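Local coordinates for TT1696 protein (Thermus thermophilus, PDB 1UFB) that is of unknown function but has the helical HEPN fold and may bind DNA, at residues A[37-40]-A[41-45]; A[103-106]-A[107-110]. All blocks are in the same frame, centred on the assembly; numbering follows the deposited sequence.

Interaction 1 (37-45) and interaction 2 (103-110) follow each other in series along the chain of one all-helical HEPN domain. Both are local contacts, the first within helix 27-48, the second where a loop enters helix 106-126. Interaction 1 is wholly buried, close to the middle of the subunit; interaction 2 is near the periphery and partly open to solvent. Their centres lie 22 Å apart on opposite sides of the chain's centre, with nearest atoms about 10 Å apart. The two helices also pack on each other, helix 106-126 meeting the side chains of A38, A41 and L42 further along its length, so one contact caps a helix whose later turns border the other.

Interaction 1. Residues A[37-40]-A[41-45]; sequences AAEA and ALKGL
E39 and K43 meet one helical turn apart, their side chains lying side by side and pointing the same way off the helix. The link is a salt bridge, K43 NZ to E39 OE2 at 2.8 Å, in which the ammonium approaches from above the carboxylate plane, 43° out of it. Two fully stretched chains make this possible: E39 sends CG opposite its backbone N (chi1 -170°), while K43 turns CG away from its own carbonyl carbon (chi1 -83°). The stem of the lysine runs over the backbone carbonyl of E39, with K43 CG 3.4 Å from E39 O, and farther out K43 CE lies 3.9 Å from E39 CG.

The backbone that carries the pair keeps regular i+4 to i helical bonding: A41 N donates to A37 O, L42 N to A38 O, K43 N to E39 O, and G44 N to A40 O, the last at 2.8 Å. The L42 side chain leans back along the helix, bringing its CG to 3.5 Å from A38 O.

A second shell fixes both charged ends. E39 OE2 also bonds to the hydroxyl of Y91 from the second subunit, E39 OE1 is held by Q35 and H56, and K43 NZ bonds to the carbonyl of G55. This buried ion pair therefore has both its charges further satisfied, and one of its bonds crosses the dimer interface. Around the helix, K43 also touches helix 4-24, while L42 touches helix 106-126 and reaches helix 58-63. The arrangement is an i to i+4 glutamate-lysine salt bridge on a helix of the HEPN bundle, with A37, A40 and A41 set against helix 4-24 and A38 and A41 against helix 106-126.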
loop_
_atom_site.group_PDB
_atom_site.type_symbol
_atom_site.label_atom_id
_atom_site.label_comp_id
_atom_site.label_asym_id
_atom_site.label_seq_id
_atom_site.Cartn_x
_atom_site.Cartn_y
_atom_site.Cartn_z
ATOM N N ALA A 37 6.957 4.712 -4.493
ATOM C CA ALA A 37 7.995 5.767 -4.565
ATOM C C ALA A 37 7.939 6.384 -5.951
ATOM O O ALA A 37 7.927 7.616 -6.089
ATOM C CB ALA A 37 9.385 5.180 -4.341
ATOM N N ALA A 38 7.901 5.528 -6.978
ATOM C CA ALA A 38 7.870 6.055 -8.347
ATOM C C ALA A 38 6.638 6.909 -8.629
ATOM O O ALA A 38 6.696 7.983 -9.250
ATOM C CB ALA A 38 7.941 4.896 -9.386
ATOM N N GLU A 39 5.498 6.426 -8.155
ATOM C CA GLU A 39 4.240 7.109 -8.354
ATOM C C GLU A 39 4.268 8.516 -7.696
ATOM O O GLU A 39 3.882 9.560 -8.297
ATOM C CB GLU A 39 3.124 6.208 -7.695
ATOM C CG GLU A 39 1.683 6.722 -8.054
ATOM C CD GLU A 39 0.591 6.080 -7.200
ATOM O OE1 GLU A 39 0.420 4.864 -7.249
ATOM O OE2 GLU A 39 -0.121 6.820 -6.496
ATOM N N ALA A 40 4.635 8.541 -6.419
ATOM C CA ALA A 40 4.665 9.819 -5.650
ATOM C C ALA A 40 5.688 10.832 -6.304
ATOM O O ALA A 40 5.389 12.066 -6.429
ATOM C CB ALA A 40 5.048 9.524 -4.140
ATOM N N ALA A 41 6.821 10.303 -6.739
ATOM C CA ALA A 41 7.851 11.177 -7.364
ATOM C C ALA A 41 7.292 11.782 -8.623
ATOM O O ALA A 41 7.441 13.014 -8.833
ATOM C CB ALA A 41 9.112 10.390 -7.701
ATOM N N LEU A 42 6.637 10.961 -9.483
ATOM C CA LEU A 42 6.087 11.518 -10.704
ATOM C C LEU A 42 4.937 12.460 -10.418
ATOM O O LEU A 42 4.804 13.447 -11.085
ATOM C CB LEU A 42 5.683 10.418 -11.705
ATOM C CG LEU A 42 6.910 9.700 -12.291
ATOM C CD1 LEU A 42 6.544 8.509 -13.084
ATOM C CD2 LEU A 42 7.655 10.711 -13.233
ATOM N N LYS A 43 4.099 12.175 -9.419
ATOM C CA LYS A 43 3.006 13.100 -9.100
ATOM C C LYS A 43 3.658 14.439 -8.653
ATOM O O LYS A 43 3.191 15.506 -9.012
ATOM C CB LYS A 43 2.107 12.460 -8.017
ATOM C CG LYS A 43 1.104 11.487 -8.695
ATOM C CD LYS A 43 0.264 10.697 -7.714
ATOM C CE LYS A 43 -0.680 9.781 -8.530
ATOM N NZ LYS A 43 -1.559 9.003 -7.467
ATOM N N GLY A 44 4.788 14.373 -7.943
ATOM C CA GLY A 44 5.446 15.596 -7.544
ATOM C C GLY A 44 6.011 16.341 -8.763
ATOM O O GLY A 44 5.878 17.560 -8.846
ATOM N N LEU A 45 6.615 15.630 -9.708
ATOM C CA LEU A 45 7.103 16.289 -10.936
ATOM C C LEU A 45 5.915 16.947 -11.649
ATOM O O LEU A 45 6.013 18.093 -12.134
ATOM C CB LEU A 45 7.784 15.288 -11.871
ATOM C CG LEU A 45 8.173 15.952 -13.231
ATOM C CD1 LEU A 45 9.126 17.152 -12.980
ATOM C CD2 LEU A 45 8.877 14.933 -14.065
#

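Interaction 2. Residues A[103-106]-A[107-110]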
loop_
_atom_site.group_PDB
_atom_site.type_symbol
_atom_site.label_atom_id
_atom_site.label_comp_id
_atom_site.label_asym_id
_atom_site.label_seq_id
_atom_site.Cartn_x
_atom_site.Cartn_y
_atom_site.Cartn_z
ATOM N N HIS A 103 4.784 -14.761 -4.021
ATOM C CA HIS A 103 5.218 -14.745 -5.398
ATOM C C HIS A 103 6.316 -13.740 -5.676
ATOM O O HIS A 103 6.619 -13.526 -6.843
ATOM C CB HIS A 103 4.023 -14.442 -6.315
ATOM C CG HIS A 103 2.956 -15.493 -6.267
ATOM N ND1 HIS A 103 1.879 -15.427 -5.412
ATOM C CD2 HIS A 103 2.825 -16.659 -6.949
ATOM C CE1 HIS A 103 1.130 -16.507 -5.563
ATOM N NE2 HIS A 103 1.681 -17.271 -6.489
ATOM N N TYR A 104 6.909 -13.136 -4.643
ATOM C CA TYR A 104 7.915 -12.108 -4.894
ATOM C C TYR A 104 9.241 -12.470 -4.229
ATOM O O TYR A 104 9.234 -12.971 -3.130
ATOM C CB TYR A 104 7.356 -10.748 -4.421
ATOM C CG TYR A 104 6.143 -10.399 -5.264
ATOM C CD1 TYR A 104 4.892 -10.971 -4.998
ATOM C CD2 TYR A 104 6.280 -9.589 -6.416
ATOM C CE1 TYR A 104 3.812 -10.742 -5.865
ATOM C CE2 TYR A 104 5.235 -9.364 -7.280
ATOM C CZ TYR A 104 3.984 -9.948 -7.004
ATOM O OH TYR A 104 2.954 -9.731 -7.872
ATOM N N THR A 105 10.371 -12.203 -4.886
ATOM C CA THR A 105 11.671 -12.632 -4.343
ATOM C C THR A 105 12.576 -11.428 -4.025
ATOM O O THR A 105 12.267 -10.258 -4.399
ATOM C CB THR A 105 12.446 -13.494 -5.390
ATOM O OG1 THR A 105 12.814 -12.629 -6.499
ATOM C CG2 THR A 105 11.570 -14.680 -5.934
ATOM N N ARG A 106 13.699 -11.710 -3.384
ATOM C CA ARG A 106 14.595 -10.612 -3.058
ATOM C C ARG A 106 15.158 -9.951 -4.344
ATOM O O ARG A 106 15.279 -8.703 -4.423
ATOM C CB ARG A 106 15.778 -11.064 -2.158
ATOM C CG ARG A 106 16.843 -9.952 -1.846
ATOM C CD ARG A 106 18.044 -10.438 -0.924
ATOM N NE ARG A 106 18.880 -11.452 -1.629
ATOM C CZ ARG A 106 19.808 -11.201 -2.544
ATOM N NH1 ARG A 106 20.068 -9.948 -2.907
ATOM N NH2 ARG A 106 20.477 -12.220 -3.127
ATOM N N LEU A 107 15.578 -10.767 -5.320
ATOM C CA LEU A 107 16.176 -10.166 -6.507
ATOM C C LEU A 107 15.152 -9.269 -7.219
ATOM O O LEU A 107 15.517 -8.227 -7.789
ATOM C CB LEU A 107 16.713 -11.229 -7.512
ATOM C CG LEU A 107 17.883 -12.063 -6.928
ATOM C CD1 LEU A 107 18.226 -13.264 -7.920
ATOM C CD2 LEU A 107 19.134 -11.159 -6.755
ATOM N N GLU A 108 13.912 -9.729 -7.266
ATOM C CA GLU A 108 12.852 -8.896 -7.885
ATOM C C GLU A 108 12.686 -7.539 -7.183
ATOM O O GLU A 108 12.509 -6.484 -7.824
ATOM C CB GLU A 108 11.531 -9.535 -7.724
ATOM C CG GLU A 108 11.156 -10.406 -8.804
ATOM C CD GLU A 108 9.716 -10.740 -8.596
ATOM O OE1 GLU A 108 9.527 -11.584 -7.717
ATOM O OE2 GLU A 108 8.797 -10.122 -9.275
ATOM N N ALA A 109 12.645 -7.594 -5.863
ATOM C CA ALA A 109 12.495 -6.383 -5.064
ATOM C C ALA A 109 13.730 -5.525 -5.191
ATOM O O ALA A 109 13.625 -4.290 -5.203
ATOM C CB ALA A 109 12.239 -6.775 -3.535
ATOM N N GLU A 110 14.960 -6.113 -5.258
ATOM C CA GLU A 110 16.116 -5.174 -5.447
ATOM C C GLU A 110 16.040 -4.501 -6.803
ATOM O O GLU A 110 16.332 -3.299 -6.964
ATOM C CB GLU A 110 17.521 -5.878 -5.233
ATOM C CG GLU A 110 17.622 -6.427 -3.807
ATOM C CD GLU A 110 19.009 -6.966 -3.424
ATOM O OE1 GLU A 110 19.890 -6.921 -4.290
ATOM O OE2 GLU A 110 19.160 -7.415 -2.264
HETATM O O HOH W 1 6.469 -11.703 -9.516
#
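A capping box formed by T105 and E108 starts helix 106-126, with T105 as its N-cap residue. In one half of the box, E108 N donates to T105 OG1 at 3.2 Å, an almost straight bond (165°). The threonine hydroxyl can accept it because chi1 of 68° tucks OG1 between the backbone N and the carbonyl carbon, facing the first turn. In the reciprocal half, T105 N donates to E108 OE1 at 3.0 Å, meeting that oxygen on its anti side and somewhat out of the carboxylate plane. The two side chains cross at about a right angle.

The other carboxylate oxygen, E108 OE2, comes to 3.8 Å from Y104 CD2, with ring and carboxylate nearly parallel in plane. A water donates to both E108 OE2 and the carbonyl oxygen of H103, so the glutamate joins the helix start to the residues before it through direct and water-mediated bonds.

Regular helical bonding follows at once: A109 N donates to T105 O and E110 N to R106 O, the latter at 2.7 Å. Over this first turn the R106 chain bends at its third torsion, which brings its guanidinium to E110. The resulting salt bridge, R106 NH1 to E110 OE2, measures 2.8 Å; the oxygen lies in the guanidinium plane but is met from above the carboxylate, the two planes being 62° apart. L107 CD2 approaches the same guanidinium, 4.0 Å from R106 NH2.

Buried Y104 rests on A28 and on loop residues Y85, P88 and T89, and buried A109 packs on L22, A30 and C31. R106 touches Y27 and L22, and E110 touches L22, setting the beginning of helix 106-126 against helices 4-24 and 27-48.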